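Local coordinates for protein chorismate synthase (Campylobacter jejuni, PDB 1SQ1) that probably catalyses the anti-1,4-elimination of phosphate from 5-enolpyruvylshikimate-3-phosphate to give chorismate, with reduced FMN as cofactor, and works as a homotetramer, at residues Lys164-Asp169 and Phe208-Gly213. Numbering follows the deposited sequence.
Sequences KEEEFD and FTKVSG
The ring of F208 reaches from strand 205-212 into the bend of the loop 164-169, where F168 and the backbone of E165 meet it. With chi1 at 179°, F208 swings its ring away from its own N and out from the sheet toward the loop. F168 CD1 lies over one face of that ring, offset toward its rim and 3.9 Å from F208 CD2. The two rings meet at a slant, centroids 5.0 Å apart and planes at 43°. E165 adds its backbone: its O approaches F208 obliquely, 3.8 Å from CE2. Its carboxylate is engaged elsewhere, OE2 forming a salt bridge with K289 on the adjacent strand 286-292. Farther along strand 205-212, E166 and K210 meet with their side chains roughly at right angles. E166 bends at chi2 (-78°), which turns its carboxylate back to the strand and sets OE1 3.3 Å from K210 CD. K210 NZ stays 4.9 Å from E166 OE1, so this is no salt bridge, although the opposite charges may attract weakly. F154 of strand 148-156 touches both phenylalanines, and L181 also packs on both. No hydrogen bond joins the two segments; between them the contact rests on buried aromatic packing, with the lysine-glutamate pair at its more exposed margin, while the charged tie from loop to sheet runs to K289 on the next strand.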
# COMPACT_ATOMS: atom_id res chain seq x y z
N LYS A 164 -5.69 17.70 -36.28
CA LYS A 164 -5.24 18.32 -35.04
C LYS A 164 -5.90 17.63 -33.85
O LYS A 164 -7.05 17.18 -33.94
CB LYS A 164 -5.60 19.80 -35.04
CG LYS A 164 -4.66 20.67 -35.87
CD LYS A 164 -3.34 20.86 -35.14
CE LYS A 164 -2.44 21.89 -35.80
NZ LYS A 164 -1.19 22.08 -35.01
N GLU A 165 -5.17 17.53 -32.74
CA GLU A 165 -5.65 16.90 -31.52
C GLU A 165 -7.07 17.38 -31.21
O GLU A 165 -8.01 16.58 -31.14
CB GLU A 165 -4.75 17.25 -30.34
CG GLU A 165 -3.26 17.17 -30.62
CD GLU A 165 -2.75 15.75 -30.68
OE1 GLU A 165 -3.27 14.95 -31.48
OE2 GLU A 165 -1.80 15.44 -29.92
N GLU A 166 -7.20 18.69 -31.02
CA GLU A 166 -8.49 19.29 -30.69
C GLU A 166 -9.34 19.47 -31.96
O GLU A 166 -10.14 20.39 -32.05
CB GLU A 166 -8.26 20.65 -30.00
CG GLU A 166 -7.18 20.66 -28.88
CD GLU A 166 -7.64 20.07 -27.54
OE1 GLU A 166 -8.38 19.06 -27.56
OE2 GLU A 166 -7.23 20.60 -26.48
N GLU A 167 -9.16 18.56 -32.92
CA GLU A 167 -9.89 18.62 -34.19
C GLU A 167 -10.63 17.32 -34.50
O GLU A 167 -11.45 17.27 -35.41
CB GLU A 167 -8.93 18.94 -35.32
CG GLU A 167 -9.62 19.38 -36.59
CD GLU A 167 -8.64 19.92 -37.61
OE1 GLU A 167 -7.86 20.84 -37.25
OE2 GLU A 167 -8.65 19.44 -38.76
N PHE A 168 -10.31 16.27 -33.75
CA PHE A 168 -10.95 14.98 -33.94
C PHE A 168 -12.43 15.11 -33.58
O PHE A 168 -12.77 15.74 -32.58
CB PHE A 168 -10.30 13.91 -33.05
CG PHE A 168 -8.87 13.59 -33.41
CD1 PHE A 168 -7.82 13.96 -32.58
CD2 PHE A 168 -8.58 12.88 -34.57
CE1 PHE A 168 -6.51 13.64 -32.90
CE2 PHE A 168 -7.26 12.56 -34.90
CZ PHE A 168 -6.23 12.94 -34.06
N ASP A 169 -13.29 14.51 -34.39
CA ASP A 169 -14.72 14.60 -34.16
C ASP A 169 -15.26 13.58 -33.17
O ASP A 169 -15.48 12.42 -33.52
CB ASP A 169 -15.47 14.44 -35.48
CG ASP A 169 -16.85 15.04 -35.43
OD1 ASP A 169 -17.58 14.77 -34.44
OD2 ASP A 169 -17.21 15.77 -36.38
N PHE A 208 -7.18 7.73 -28.97
CA PHE A 208 -7.06 9.10 -28.47
C PHE A 208 -8.02 9.36 -27.31
O PHE A 208 -9.23 9.28 -27.46
CB PHE A 208 -7.35 10.10 -29.58
CG PHE A 208 -7.26 11.53 -29.14
CD1 PHE A 208 -6.04 12.08 -28.74
CD2 PHE A 208 -8.39 12.35 -29.12
CE1 PHE A 208 -5.95 13.41 -28.32
CE2 PHE A 208 -8.31 13.68 -28.70
CZ PHE A 208 -7.09 14.21 -28.30
N THR A 209 -7.47 9.67 -26.14
CA THR A 209 -8.30 9.95 -24.97
C THR A 209 -8.15 11.41 -24.58
O THR A 209 -7.06 11.87 -24.24
CB THR A 209 -7.91 9.12 -23.76
OG1 THR A 209 -7.95 7.72 -24.09
CG2 THR A 209 -8.86 9.40 -22.63
N LYS A 210 -9.26 12.12 -24.62
CA LYS A 210 -9.28 13.53 -24.28
C LYS A 210 -10.08 13.73 -23.01
O LYS A 210 -11.15 13.14 -22.84
CB LYS A 210 -9.89 14.33 -25.42
CG LYS A 210 -10.24 15.76 -25.08
CD LYS A 210 -10.22 16.62 -26.33
CE LYS A 210 -11.33 17.65 -26.34
NZ LYS A 210 -12.66 16.99 -26.54
N VAL A 211 -9.55 14.54 -22.09
CA VAL A 211 -10.25 14.82 -20.85
C VAL A 211 -10.43 16.33 -20.72
O VAL A 211 -9.45 17.08 -20.74
CB VAL A 211 -9.47 14.28 -19.64
CG1 VAL A 211 -10.32 14.40 -18.39
CG2 VAL A 211 -9.07 12.84 -19.87
N SER A 212 -11.68 16.76 -20.60
CA SER A 212 -12.01 18.19 -20.48
C SER A 212 -12.53 18.51 -19.09
O SER A 212 -12.88 17.61 -18.32
CB SER A 212 -13.08 18.56 -21.50
OG SER A 212 -14.25 17.78 -21.25
N GLY A 213 -12.61 19.80 -18.79
CA GLY A 213 -13.08 20.24 -17.49
C GLY A 213 -12.11 19.79 -16.43
O GLY A 213 -12.49 19.39 -15.33